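HIT domain-containing protein (Sulfolobus tokodaii, PDB 2EO4) probably acts on nucleotide substrates as a histidine triad hydrolase, possibly cleaving adenylyl sulfate, and carries a bound zinc ion. Local coordinates at residues A[60-63]-A[64-68]; A[17-20]-A[21-24]; A[29-32]-A[33-37]. One frame throughout, in Å; residues are numbered along the deposited sequence.

Contact 1. Residues A[60-63]-A[64-68]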
# COMPACT_ATOMS: atom_id res chain seq x y z
N LYS A 60 -7.37 -1.66 -7.87
CA LYS A 60 -7.33 -1.87 -9.31
C LYS A 60 -6.81 -0.63 -10.03
O LYS A 60 -6.06 -0.73 -11.01
CB LYS A 60 -8.73 -2.24 -9.83
CG LYS A 60 -9.26 -3.52 -9.22
CD LYS A 60 -10.67 -3.83 -9.69
CE LYS A 60 -11.23 -5.04 -8.95
NZ LYS A 60 -12.61 -5.39 -9.39
N VAL A 61 -7.21 0.55 -9.56
CA VAL A 61 -6.75 1.79 -10.16
C VAL A 61 -5.25 1.94 -9.89
O VAL A 61 -4.49 2.35 -10.77
CB VAL A 61 -7.51 3.01 -9.58
CG1 VAL A 61 -6.88 4.31 -10.08
CG2 VAL A 61 -8.98 2.96 -10.00
N VAL A 62 -4.83 1.61 -8.68
CA VAL A 62 -3.42 1.70 -8.32
C VAL A 62 -2.59 0.82 -9.27
O VAL A 62 -1.52 1.22 -9.72
CB VAL A 62 -3.19 1.27 -6.85
CG1 VAL A 62 -1.70 1.09 -6.57
CG2 VAL A 62 -3.76 2.33 -5.93
N LYS A 63 -3.08 -0.38 -9.58
CA LYS A 63 -2.33 -1.24 -10.50
C LYS A 63 -2.18 -0.59 -11.87
O LYS A 63 -1.07 -0.50 -12.41
CB LYS A 63 -3.03 -2.60 -10.68
CG LYS A 63 -2.28 -3.51 -11.68
CD LYS A 63 -2.97 -4.85 -11.90
CE LYS A 63 -2.24 -5.65 -12.98
NZ LYS A 63 -2.82 -7.02 -13.19
N LEU A 64 -3.29 -0.13 -12.44
CA LEU A 64 -3.26 0.51 -13.76
C LEU A 64 -2.32 1.71 -13.80
O LEU A 64 -1.46 1.81 -14.68
CB LEU A 64 -4.66 0.95 -14.17
CG LEU A 64 -4.74 1.80 -15.44
CD1 LEU A 64 -4.19 1.02 -16.62
CD2 LEU A 64 -6.19 2.21 -15.70
N VAL A 65 -2.49 2.63 -12.86
CA VAL A 65 -1.67 3.82 -12.82
C VAL A 65 -0.20 3.47 -12.60
O VAL A 65 0.68 4.09 -13.20
CB VAL A 65 -2.16 4.80 -11.74
CG1 VAL A 65 -1.24 6.02 -11.66
CG2 VAL A 65 -3.59 5.24 -12.07
N SER A 66 0.07 2.49 -11.74
CA SER A 66 1.45 2.08 -11.48
C SER A 66 2.08 1.54 -12.76
O SER A 66 3.21 1.89 -13.09
CB SER A 66 1.49 1.00 -10.39
OG SER A 66 1.12 1.53 -9.12
N LEU A 67 1.35 0.70 -13.49
CA LEU A 67 1.89 0.16 -14.74
C LEU A 67 2.18 1.32 -15.69
O LEU A 67 3.21 1.35 -16.36
CB LEU A 67 0.89 -0.81 -15.38
CG LEU A 67 0.81 -2.20 -14.73
CD1 LEU A 67 -0.39 -2.97 -15.28
CD2 LEU A 67 2.11 -2.95 -14.99
N GLY A 68 1.26 2.28 -15.74
CA GLY A 68 1.43 3.43 -16.61
C GLY A 68 2.66 4.25 -16.27
O GLY A 68 3.43 4.62 -17.14

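Contact 2. Residues A[17-20]-A[21-24]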
# COMPACT_ATOMS: atom_id res chain seq x y z
N TYR A 17 -4.84 10.48 -14.30
CA TYR A 17 -5.91 9.49 -14.41
C TYR A 17 -7.16 9.99 -13.71
O TYR A 17 -7.08 10.62 -12.66
CB TYR A 17 -5.52 8.15 -13.78
CG TYR A 17 -6.65 7.13 -13.81
CD1 TYR A 17 -6.86 6.34 -14.93
CD2 TYR A 17 -7.54 7.02 -12.74
CE1 TYR A 17 -7.94 5.45 -14.99
CE2 TYR A 17 -8.62 6.13 -12.79
CZ TYR A 17 -8.81 5.35 -13.92
OH TYR A 17 -9.88 4.48 -13.99
N GLU A 18 -8.31 9.70 -14.29
CA GLU A 18 -9.56 10.11 -13.67
C GLU A 18 -10.75 9.37 -14.25
O GLU A 18 -10.82 9.14 -15.46
CB GLU A 18 -9.77 11.62 -13.81
CG GLU A 18 -11.08 12.13 -13.19
CD GLU A 18 -11.23 13.65 -13.25
OE1 GLU A 18 -10.61 14.29 -14.12
OE2 GLU A 18 -11.99 14.20 -12.42
N ASP A 19 -11.65 8.96 -13.37
CA ASP A 19 -12.89 8.33 -13.77
C ASP A 19 -13.96 8.89 -12.85
O ASP A 19 -13.70 9.87 -12.13
CB ASP A 19 -12.83 6.79 -13.71
CG ASP A 19 -12.50 6.24 -12.34
OD1 ASP A 19 -13.01 6.76 -11.33
OD2 ASP A 19 -11.74 5.25 -12.28
N GLU A 20 -15.15 8.31 -12.84
CA GLU A 20 -16.22 8.83 -12.01
C GLU A 20 -15.98 8.81 -10.50
O GLU A 20 -16.50 9.67 -9.78
CB GLU A 20 -17.53 8.10 -12.32
CG GLU A 20 -18.06 8.38 -13.72
CD GLU A 20 -18.27 9.86 -13.96
OE1 GLU A 20 -19.07 10.48 -13.23
OE2 GLU A 20 -17.65 10.41 -14.90
N LYS A 21 -15.19 7.86 -10.02
CA LYS A 21 -14.96 7.76 -8.58
C LYS A 21 -13.51 7.84 -8.09
O LYS A 21 -13.28 7.92 -6.89
CB LYS A 21 -15.57 6.46 -8.06
CG LYS A 21 -17.08 6.38 -8.22
CD LYS A 21 -17.65 5.16 -7.50
CE LYS A 21 -19.17 5.10 -7.63
NZ LYS A 21 -19.74 3.98 -6.81
N PHE A 22 -12.56 7.83 -9.01
CA PHE A 22 -11.15 7.89 -8.63
C PHE A 22 -10.33 8.83 -9.49
O PHE A 22 -10.77 9.26 -10.56
CB PHE A 22 -10.52 6.49 -8.69
CG PHE A 22 -11.15 5.51 -7.74
CD1 PHE A 22 -12.35 4.89 -8.05
CD2 PHE A 22 -10.55 5.24 -6.51
CE1 PHE A 22 -12.96 4.02 -7.15
CE2 PHE A 22 -11.14 4.37 -5.61
CZ PHE A 22 -12.35 3.75 -5.92
N ALA A 23 -9.13 9.14 -9.02
CA ALA A 23 -8.22 10.01 -9.75
C ALA A 23 -6.80 9.76 -9.28
O ALA A 23 -6.57 9.24 -8.19
CB ALA A 23 -8.59 11.47 -9.54
N ALA A 24 -5.84 10.12 -10.13
CA ALA A 24 -4.43 10.00 -9.81
C ALA A 24 -3.87 11.37 -10.16
O ALA A 24 -4.11 11.88 -11.25
CB ALA A 24 -3.78 8.91 -10.66

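Contact 3. Residues A[29-32]-A[33-37]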
# COMPACT_ATOMS: atom_id res chain seq x y z
N TYR A 29 5.16 18.00 -4.43
CA TYR A 29 6.52 18.01 -3.89
C TYR A 29 7.03 16.57 -3.96
O TYR A 29 7.29 15.94 -2.93
CB TYR A 29 6.49 18.49 -2.44
CG TYR A 29 5.78 19.81 -2.23
CD1 TYR A 29 6.45 21.02 -2.39
CD2 TYR A 29 4.44 19.85 -1.85
CE1 TYR A 29 5.80 22.24 -2.19
CE2 TYR A 29 3.78 21.06 -1.64
CZ TYR A 29 4.46 22.25 -1.81
OH TYR A 29 3.81 23.44 -1.59
N PRO A 30 7.20 16.04 -5.18
CA PRO A 30 7.66 14.67 -5.43
C PRO A 30 8.96 14.19 -4.79
O PRO A 30 9.97 14.89 -4.80
CB PRO A 30 7.73 14.61 -6.96
CG PRO A 30 8.13 15.99 -7.32
CD PRO A 30 7.24 16.83 -6.43
N VAL A 31 8.90 12.98 -4.24
CA VAL A 31 10.06 12.35 -3.62
C VAL A 31 10.99 11.91 -4.75
O VAL A 31 12.21 11.94 -4.63
CB VAL A 31 9.64 11.12 -2.79
CG1 VAL A 31 10.86 10.27 -2.46
CG2 VAL A 31 8.95 11.58 -1.52
N SER A 32 10.38 11.48 -5.85
CA SER A 32 11.13 11.04 -7.02
C SER A 32 10.34 11.41 -8.27
O SER A 32 9.15 11.72 -8.19
CB SER A 32 11.36 9.52 -6.98
OG SER A 32 10.16 8.81 -7.21
N LEU A 33 11.00 11.38 -9.41
CA LEU A 33 10.37 11.73 -10.67
C LEU A 33 9.16 10.85 -10.98
O LEU A 33 9.28 9.62 -11.05
CB LEU A 33 11.39 11.63 -11.81
CG LEU A 33 10.90 12.04 -13.19
CD1 LEU A 33 11.70 13.24 -13.69
CD2 LEU A 33 11.06 10.87 -14.14
N GLY A 34 8.00 11.47 -11.16
CA GLY A 34 6.79 10.72 -11.46
C GLY A 34 5.95 10.35 -10.25
O GLY A 34 4.92 9.69 -10.39
N HIS A 35 6.39 10.76 -9.06
CA HIS A 35 5.67 10.49 -7.81
C HIS A 35 4.21 10.92 -8.01
O HIS A 35 3.93 12.07 -8.32
CB HIS A 35 6.33 11.28 -6.67
CG HIS A 35 5.74 11.01 -5.32
ND1 HIS A 35 6.27 11.57 -4.17
CD2 HIS A 35 4.67 10.28 -4.92
CE1 HIS A 35 5.54 11.19 -3.13
NE2 HIS A 35 4.57 10.41 -3.56
N THR A 36 3.30 9.97 -7.82
CA THR A 36 1.87 10.22 -8.01
C THR A 36 1.03 9.72 -6.84
O THR A 36 1.43 8.80 -6.13
CB THR A 36 1.40 9.52 -9.31
OG1 THR A 36 2.06 10.12 -10.42
CG2 THR A 36 -0.12 9.63 -9.48
N LEU A 37 -0.13 10.34 -6.66
CA LEU A 37 -1.04 9.97 -5.59
C LEU A 37 -2.35 9.48 -6.22
O LEU A 37 -2.91 10.14 -7.08
CB LEU A 37 -1.32 11.17 -4.70
CG LEU A 37 -0.02 11.88 -4.31
CD1 LEU A 37 -0.30 13.26 -3.76
CD2 LEU A 37 0.74 11.02 -3.31

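Contact 1. Residues A[60-63]-A[64-68]
Val62 O is gripped twice by Ser66. The hydroxyl OG lies 2.7 Å from Val62 O, and the backbone N of Ser66 lies 2.9 Å from the same oxygen. The two donors come from opposite faces of the carbonyl plane. OG stands 36° out of that plane. With OG beside its own backbone N and anti to its carbonyl carbon (chi1 -69°), the hydroxyl reaches back to the carbonyl one turn earlier. This is the i to i+4 hydrogen-bond series of helix 52-72, which packs against the sheet of the HIT domain. Val65 N bonds to Val61 O at 2.9 Å. Leu64 N to Lys60 O and Leu67 N to Lys63 O continue the series. Val61 and Val65 lie side by side, with Val61 CG1 4.0 Å from Val65 CG2. Both lie against Tyr17, while Val62 and Ser66 touch strands 77-84 and 97-102. On another flank, Lys63 runs alongside Leu67, and Lys63 CE meets Leu67 CD1 at 4.0 Å. The lysine chain is fully extended. Its NZ bonds to the carbonyl oxygen of Ala50 of the second subunit.

Contact 2. Residues A[17-20]-A[21-24]
Tyr17 and Ala24 form the antiparallel hydrogen-bonded pair of the hairpin between strands 15-18 and 22-26. Ala24 N gives a sound bond to Tyr17 O at 2.9 Å. The return bond, from Tyr17 N to Ala24 O, is weak. Glu18 and Ala23 make the next pair, which is non-hydrogen-bonded. Two CA-H...O contacts accompany it: Glu18 CA to Phe22 O and Ala23 CA to Tyr17 O. Asp19 N then bonds to Phe22 O at 3.0 Å, nearly straight at 170°.

The turn itself is held by a side chain. Asp19 OD1 accepts from Lys21 N at 2.8 Å, which makes an Asx turn, and also from Phe22 N at 2.6 Å. Lys21 N arrives nearly along the C-O axis, and Phe22 N on the syn side but tilted out of the carboxylate plane. The carboxylate gets there because CG lies between the backbone N and the carbonyl carbon (chi1 59°). Asp19 OD2 is met on its anti side by Tyr17 OH at 2.6 Å. The other charged group, Glu18, points to the opposite face of the sheet from Tyr17, where Lys41 and Arg9 bind its carboxylate as salt bridges.

Asp19 also runs beside Phe22, the carboxylate standing 84° to the ring, with OD1 at the ring edge.

The apolar contact is between Tyr17 CB and Ala24 CB, 3.7 Å apart on one face of the sheet.

Three donors on one carboxylate fix its rotation. They would probably stabilise the charged form of Asp19.

Contact 3. Residues A[29-32]-A[33-37]
The loop between strands 22-26 and 36-40 ends in a type II beta turn, Ser32 to His35, just before the second strand begins. Its closing bond runs from His35 N to Ser32 O at 3.0 Å. Gly34 holds the third turn position with a positive phi, a conformation easily reached by glycine.

The His35 side chain turns back toward the preceding chain at Pro30 and Val31. Its CG lies anti to the backbone N (chi1 -176°), which brings ND1 up to the chain at Val31. Val31 N bonds to His35 ND1 at 3.0 Å. This bond is almost straight, 176° at the hydrogen, and it enters in the ring plane, at its edge, only 8° out of that plane. Val31 CG2 packs 3.8 Å from His35 CE1. Lower on the side chain, Pro30 CB packs on His35 CB at 3.6 Å. Beyond the turn, Thr36 OG1 bonds to Gly34 O at 2.9 Å from above the carbonyl plane.

The other ring nitrogen, His35 NE2, bonds to ND1 of His98, the last histidine of the predicted triad motif. The side chain of His35 lies about 7 Å from that of His96, the predicted nucleotidylated residue. Ser32 OG binds Pro101 O.

Held at ND1 by Val31 N and at NE2 by His98, the ring has little freedom to rotate. Because ND1 accepts a backbone N-H, a ring hydrogen would be expected on NE2, consistent with donation to His98.

In the fold
From the N terminus, contact 2 comes first and closes the tight turn of the hairpin 15-18/22-26. Contact 3 follows, in the loop that leads from strand 22-26 into its sheet neighbour 36-40. Contact 1 comes last, within helix 52-72. The three lie in series; none nests in or crosses another. Contacts 1 and 2 meet directly: Tyr17 packs on Val61, Leu64 and Val65, and Ala24 also reaches Val65, so the hairpin is tied to the helix. Contacts 2 and 3 meet more lightly, where Ala24 touches Thr36 and Leu37 between adjacent strands. Contacts 1 and 3 do not touch and lie on opposite sides of the chain's centre.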